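Local structure of beta-phosphoglucomutase (Clostridium difficile, 4GIB) at residues Gly35-Thr40 with Leu151-Lys156; Asn103-Leu108 with Ile145-His150. The protein probably catalyses the magnesium-dependent interconversion of beta-D-glucose 1-phosphate and beta-D-glucose 6-phosphate in carbohydrate metabolism. All coordinates share one frame; numbering follows the deposited sequence. Where two conformers were deposited one is given.

Interaction 1: residues Gly35-Thr40 with Leu151-Lys156; sequences GVITDT and LGISDK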
loop_
_atom_site.group_PDB
_atom_site.type_symbol
_atom_site.label_atom_id
_atom_site.label_comp_id
_atom_site.label_asym_id
_atom_site.label_seq_id
_atom_site.Cartn_x
_atom_site.Cartn_y
_atom_site.Cartn_z
ATOM N N GLY A 35 1.389 6.377 -0.943
ATOM C CA GLY A 35 0.728 6.998 -2.097
ATOM C C GLY A 35 -0.784 7.149 -2.019
ATOM O O GLY A 35 -1.418 7.601 -2.981
ATOM N N VAL A 36 -1.371 6.760 -0.889
ATOM C CA VAL A 36 -2.812 6.935 -0.684
ATOM C C VAL A 36 -3.012 7.652 0.643
ATOM O O VAL A 36 -3.607 8.721 0.677
ATOM C CB VAL A 36 -3.587 5.604 -0.749
ATOM C CG1 VAL A 36 -5.107 5.869 -0.710
ATOM C CG2 VAL A 36 -3.226 4.838 -2.025
ATOM N N ILE A 37 -2.503 7.081 1.730
ATOM C CA ILE A 37 -2.591 7.727 3.048
ATOM C C ILE A 37 -1.441 8.748 3.211
ATOM O O ILE A 37 -1.639 9.850 3.684
ATOM C CB ILE A 37 -2.528 6.707 4.194
ATOM C CG1 ILE A 37 -3.641 5.669 4.059
ATOM C CG2 ILE A 37 -2.623 7.420 5.557
ATOM C CD1 ILE A 37 -5.029 6.250 4.055
ATOM N N THR A 38 -0.243 8.360 2.792
ATOM C CA THR A 38 0.914 9.232 2.880
ATOM C C THR A 38 2.026 8.718 1.945
ATOM O O THR A 38 1.990 7.580 1.498
ATOM C CB THR A 38 1.428 9.286 4.341
ATOM O OG1 THR A 38 2.348 10.361 4.503
ATOM C CG2 THR A 38 2.068 7.962 4.750
ATOM N N ASP A 39 3.022 9.552 1.674
ATOM C CA ASP A 39 4.127 9.149 0.802
ATOM C C ASP A 39 5.313 8.586 1.580
ATOM O O ASP A 39 5.956 9.285 2.350
ATOM C CB ASP A 39 4.554 10.323 -0.058
ATOM C CG ASP A 39 3.436 10.804 -0.962
ATOM O OD1 ASP A 39 2.872 9.990 -1.722
ATOM O OD2 ASP A 39 3.125 12.005 -0.920
ATOM N N THR A 40 5.586 7.306 1.370
ATOM C CA THR A 40 6.709 6.615 2.008
ATOM C C THR A 40 7.720 6.063 0.989
ATOM O O THR A 40 8.848 5.675 1.361
ATOM C CB THR A 40 6.197 5.430 2.784
ATOM O OG1 THR A 40 5.536 4.546 1.878
ATOM C CG2 THR A 40 5.214 5.878 3.877
ATOM N N LEU A 151 1.202 9.898 11.802
ATOM C CA LEU A 151 0.202 10.671 11.096
ATOM C C LEU A 151 -0.890 11.076 12.086
ATOM O O LEU A 151 -1.542 12.104 11.915
ATOM C CB LEU A 151 -0.424 9.854 9.987
ATOM C CG LEU A 151 0.461 9.432 8.826
ATOM C CD1 LEU A 151 -0.269 8.387 8.000
ATOM C CD2 LEU A 151 0.875 10.655 7.996
ATOM N N GLY A 152 -1.072 10.255 13.119
ATOM C CA GLY A 152 -2.070 10.506 14.179
ATOM C C GLY A 152 -3.458 9.940 13.900
ATOM O O GLY A 152 -4.412 10.286 14.587
ATOM N N ILE A 153 -3.559 9.046 12.921
ATOM C CA ILE A 153 -4.851 8.473 12.519
ATOM C C ILE A 153 -5.002 6.963 12.708
ATOM O O ILE A 153 -5.876 6.369 12.090
ATOM C CB ILE A 153 -5.169 8.777 11.025
ATOM C CG1 ILE A 153 -4.104 8.179 10.102
ATOM C CG2 ILE A 153 -5.316 10.263 10.809
ATOM C CD1 ILE A 153 -4.364 8.397 8.616
ATOM N N SER A 154 -4.196 6.341 13.567
ATOM C CA SER A 154 -4.289 4.888 13.740
ATOM C C SER A 154 -5.663 4.455 14.283
ATOM O O SER A 154 -6.135 3.347 13.995
ATOM C CB SER A 154 -3.158 4.369 14.628
ATOM O OG SER A 154 -3.199 4.995 15.893
ATOM N N ASP A 155 -6.284 5.346 15.054
ATOM C CA ASP A 155 -7.593 5.117 15.657
ATOM C C ASP A 155 -8.725 5.040 14.626
ATOM O O ASP A 155 -9.789 4.500 14.912
ATOM C CB ASP A 155 -7.903 6.232 16.665
ATOM C CG ASP A 155 -7.870 7.621 16.038
ATOM O OD1 ASP A 155 -6.916 7.925 15.288
ATOM O OD2 ASP A 155 -8.792 8.422 16.316
ATOM N N LYS A 156 -8.500 5.591 13.439
ATOM C CA LYS A 156 -9.504 5.560 12.381
ATOM C C LYS A 156 -9.616 4.177 11.712
ATOM O O LYS A 156 -10.610 3.892 11.054
ATOM C CB LYS A 156 -9.175 6.605 11.308
ATOM C CG LYS A 156 -9.186 8.064 11.784
ATOM C CD LYS A 156 -10.570 8.491 12.248
ATOM C CE LYS A 156 -10.598 9.947 12.711
ATOM N NZ LYS A 156 -9.694 10.195 13.874
#

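Interaction 2: residues Asn103-Leu108 with Ile145-His150; sequences NYYVSL and INVLNH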
loop_
_atom_site.group_PDB
_atom_site.type_symbol
_atom_site.label_atom_id
_atom_site.label_comp_id
_atom_site.label_asym_id
_atom_site.label_seq_id
_atom_site.Cartn_x
_atom_site.Cartn_y
_atom_site.Cartn_z
ATOM N N ASN A 103 16.476 0.003 9.998
ATOM C CA ASN A 103 16.881 1.036 10.952
ATOM C C ASN A 103 16.986 2.403 10.286
ATOM O O ASN A 103 16.547 3.407 10.828
ATOM C CB ASN A 103 18.221 0.689 11.602
ATOM C CG ASN A 103 18.145 -0.537 12.505
ATOM O OD1 ASN A 103 17.066 -0.925 12.962
ATOM N ND2 ASN A 103 19.304 -1.142 12.783
ATOM N N TYR A 104 17.559 2.437 9.095
ATOM C CA TYR A 104 17.701 3.694 8.386
ATOM C C TYR A 104 16.333 4.210 7.925
ATOM O O TYR A 104 16.064 5.391 8.056
ATOM C CB TYR A 104 18.715 3.570 7.238
ATOM C CG TYR A 104 19.043 4.897 6.597
ATOM C CD1 TYR A 104 19.482 5.964 7.363
ATOM C CD2 TYR A 104 18.922 5.083 5.227
ATOM C CE1 TYR A 104 19.776 7.187 6.791
ATOM C CE2 TYR A 104 19.218 6.314 4.637
ATOM C CZ TYR A 104 19.647 7.355 5.427
ATOM O OH TYR A 104 19.951 8.564 4.866
ATOM N N TYR A 105 15.462 3.322 7.446
ATOM C CA TYR A 105 14.117 3.716 7.017
ATOM C C TYR A 105 13.306 4.272 8.212
ATOM O O TYR A 105 12.666 5.331 8.106
ATOM C CB TYR A 105 13.380 2.539 6.349
ATOM C CG TYR A 105 11.934 2.844 6.032
ATOM C CD1 TYR A 105 11.597 3.698 4.982
ATOM C CD2 TYR A 105 10.894 2.282 6.786
ATOM C CE1 TYR A 105 10.263 4.011 4.707
ATOM C CE2 TYR A 105 9.569 2.566 6.505
ATOM C CZ TYR A 105 9.255 3.440 5.468
ATOM O OH TYR A 105 7.940 3.739 5.182
ATOM N N VAL A 106 13.372 3.572 9.343
ATOM C CA VAL A 106 12.655 3.961 10.565
ATOM C C VAL A 106 13.098 5.341 11.056
ATOM O O VAL A 106 12.310 6.116 11.590
ATOM C CB VAL A 106 12.847 2.879 11.659
ATOM C CG1 VAL A 106 12.469 3.395 13.088
ATOM C CG2 VAL A 106 12.061 1.629 11.272
ATOM N N SER A 107 14.364 5.649 10.845
ATOM C CA SER A 107 14.901 6.926 11.231
ATOM C C SER A 107 14.311 8.032 10.366
ATOM O O SER A 107 14.086 9.137 10.827
ATOM C CB SER A 107 16.418 6.898 11.097
ATOM O OG SER A 107 16.945 8.157 11.407
ATOM N N LEU A 108 14.074 7.739 9.101
ATOM C CA LEU A 108 13.489 8.736 8.193
ATOM C C LEU A 108 12.027 8.963 8.487
ATOM O O LEU A 108 11.601 10.098 8.592
ATOM C CB LEU A 108 13.668 8.322 6.735
ATOM C CG LEU A 108 15.124 8.227 6.254
ATOM C CD1 LEU A 108 15.164 7.677 4.849
ATOM C CD2 LEU A 108 15.819 9.585 6.331
ATOM N N ILE A 145 2.021 0.462 11.092
ATOM C CA ILE A 145 1.489 0.908 12.385
ATOM C C ILE A 145 2.263 2.153 12.862
ATOM O O ILE A 145 1.666 3.188 13.177
ATOM C CB ILE A 145 1.532 -0.233 13.444
ATOM C CG1 ILE A 145 0.592 -1.378 13.029
ATOM C CG2 ILE A 145 1.108 0.279 14.860
ATOM C CD1 ILE A 145 0.476 -2.497 14.054
ATOM N N ASN A 146 3.587 2.056 12.872
ATOM C CA ASN A 146 4.433 3.185 13.251
ATOM C C ASN A 146 4.065 4.440 12.431
ATOM O O ASN A 146 3.939 5.536 12.971
ATOM C CB ASN A 146 5.924 2.821 13.064
ATOM C CG ASN A 146 6.880 3.871 13.665
ATOM O OD1 ASN A 146 6.518 4.602 14.586
ATOM N ND2 ASN A 146 8.109 3.924 13.150
ATOM N N VAL A 147 3.854 4.273 11.132
ATOM C CA VAL A 147 3.531 5.414 10.277
ATOM C C VAL A 147 2.164 6.035 10.604
ATOM O O VAL A 147 2.051 7.257 10.709
ATOM C CB VAL A 147 3.587 5.041 8.793
ATOM C CG1 VAL A 147 3.164 6.238 7.930
ATOM C CG2 VAL A 147 4.980 4.562 8.421
ATOM N N LEU A 148 1.132 5.208 10.755
ATOM C CA LEU A 148 -0.202 5.719 11.119
ATOM C C LEU A 148 -0.202 6.468 12.450
ATOM O O LEU A 148 -0.958 7.434 12.617
ATOM C CB LEU A 148 -1.237 4.600 11.201
ATOM C CG LEU A 148 -1.537 3.844 9.917
ATOM C CD1 LEU A 148 -2.590 2.795 10.197
ATOM C CD2 LEU A 148 -1.962 4.787 8.817
ATOM N N ASN A 149 0.607 6.014 13.405
ATOM C CA ASN A 149 0.683 6.695 14.703
ATOM C C ASN A 149 1.333 8.084 14.585
ATOM O O ASN A 149 0.908 9.015 15.245
ATOM C CB ASN A 149 1.345 5.815 15.766
ATOM C CG ASN A 149 0.364 4.769 16.348
ATOM O OD1 ASN A 149 0.483 3.578 16.076
ATOM N ND2 ASN A 149 -0.632 5.235 17.112
ATOM N N HIS A 150 2.345 8.205 13.730
ATOM C CA HIS A 150 2.982 9.506 13.426
ATOM C C HIS A 150 2.033 10.463 12.682
ATOM O O HIS A 150 2.079 11.684 12.880
ATOM C CB HIS A 150 4.233 9.289 12.587
ATOM C CG HIS A 150 5.419 8.877 13.386
ATOM N ND1 HIS A 150 5.709 7.561 13.667
ATOM C CD2 HIS A 150 6.376 9.615 13.997
ATOM C CE1 HIS A 150 6.822 7.505 14.381
ATOM N NE2 HIS A 150 7.238 8.738 14.606
#

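Interaction 1: residues Gly35-Thr40 with Leu151-Lys156
Ile37 and Thr38 pack on Leu151 and Ile153 at the squiggle of the haloacid dehalogenase fold, the pi-type turn that follows the first core strand and its predicted nucleophile, Asp32. The contact is apolar and buried. Its centre is CG2 of Ile37: chi1 of -57° sets CG1 anti to the carbonyl carbon and leaves CG2 anti to the backbone N, aimed at the facing segment. This methyl lies 3.5 Å from CD1 of Leu151. The same methyl lies 3.7 Å from CD1 of Ile153, so that three methyl groups close a small triangle; Ile37 crosses both side chains at a slant. Leu151 straddles the corner of the opposing chain: CD1 serves Ile37 and also CG2 of Thr38, 4.0 Å away, while CD2 lies against the Thr38 side chain, 3.9 Å from its CB. Ile121 and Leu125 of helix 121-130 adjoin the two isoleucines.

Helix 144-151 ends in a Schellman motif, after which Ile153 faces Ile37. Gly152, with a phi of 89°, reverses the chain, its N bonded to O of Asn149 and the N of Ile153 to O of Leu148. On the facing side, Thr38 turns its hydroxyl to a polar partner, O of Asp116, although OG1 also passes 3.8 Å from CD2 of Leu151. The squiggle itself is tied by a backbone bond of 2.8 Å from N of Gly35 to O of Thr38.

Interaction 2: residues Asn103-Leu108 with Ile145-His150
Asn146 reaches from helix 144-151 toward Val106 on helix 91-109, and its amide end is the part that comes near Val106. CB leaves the backbone toward the other segment, and chi1 of -170° carries CG straight on, anti to the backbone N. CG is still 5.6 Å from CG1 of Val106. There the amide divides its work. OD1 points to the His150 side of the amide. ND2 continues outward to the tip of the side chain, 4.4 Å from CG1 of Val106, and donates a hydrogen bond to OD1 of Asp110 just beyond the end of helix 91-109. This bond ties the amide to the far side, where the direct contact with Val106 is loose.

One turn on, the His150 ring stands out from the side of the helix facing helix 91-109 and turns ND1 back to O of Asn146. ND1 donates to this oxygen over 2.8 Å, nearly straight at 169° and in the ring plane, which fixes the rotation of the imidazole. The donor stands 46° out of the carbonyl plane. The N of His150 reaches the same O of Asn146 from the opposite face, 3.2 Å away, so the carbonyl is gripped twice.

Tyr105 makes the second touch: its phenol extends across until OH lies 4.5 Å from CG2 of Val147. Its ring stacks with that of His44, and a bound phosphate ion lies about 4 Å from the side chain at the nearest atoms. Helix 91-109 packs against helix 41-53 in the helical cap, whereas helix 144-151 follows strand 134-137 of the Rossmann-like core and leads on to strand 159-160; the contact thus lies where cap meets core, with Val147 also touching Thr38 and Leu33.

Along the chain the order is 35-40, 103-108, 145-150 and 151-156, so interaction 2 falls within the span bracketed by interaction 1. Their centres are 11 Å apart, and helix 144-151 supplies one side of both: its first half faces the cap, while its last residue and the following loop pack on the squiggle. The two also touch directly, CG2 of Thr38 lying 3.8 Å from CG1 of Val147 and CB of Thr40 lying 3.4 Å from OH of Tyr105. The helical cap, inserted after the squiggle, thus meets the core through the last turns of helix 91-109, beside the segment that carries the predicted catalytic aspartates.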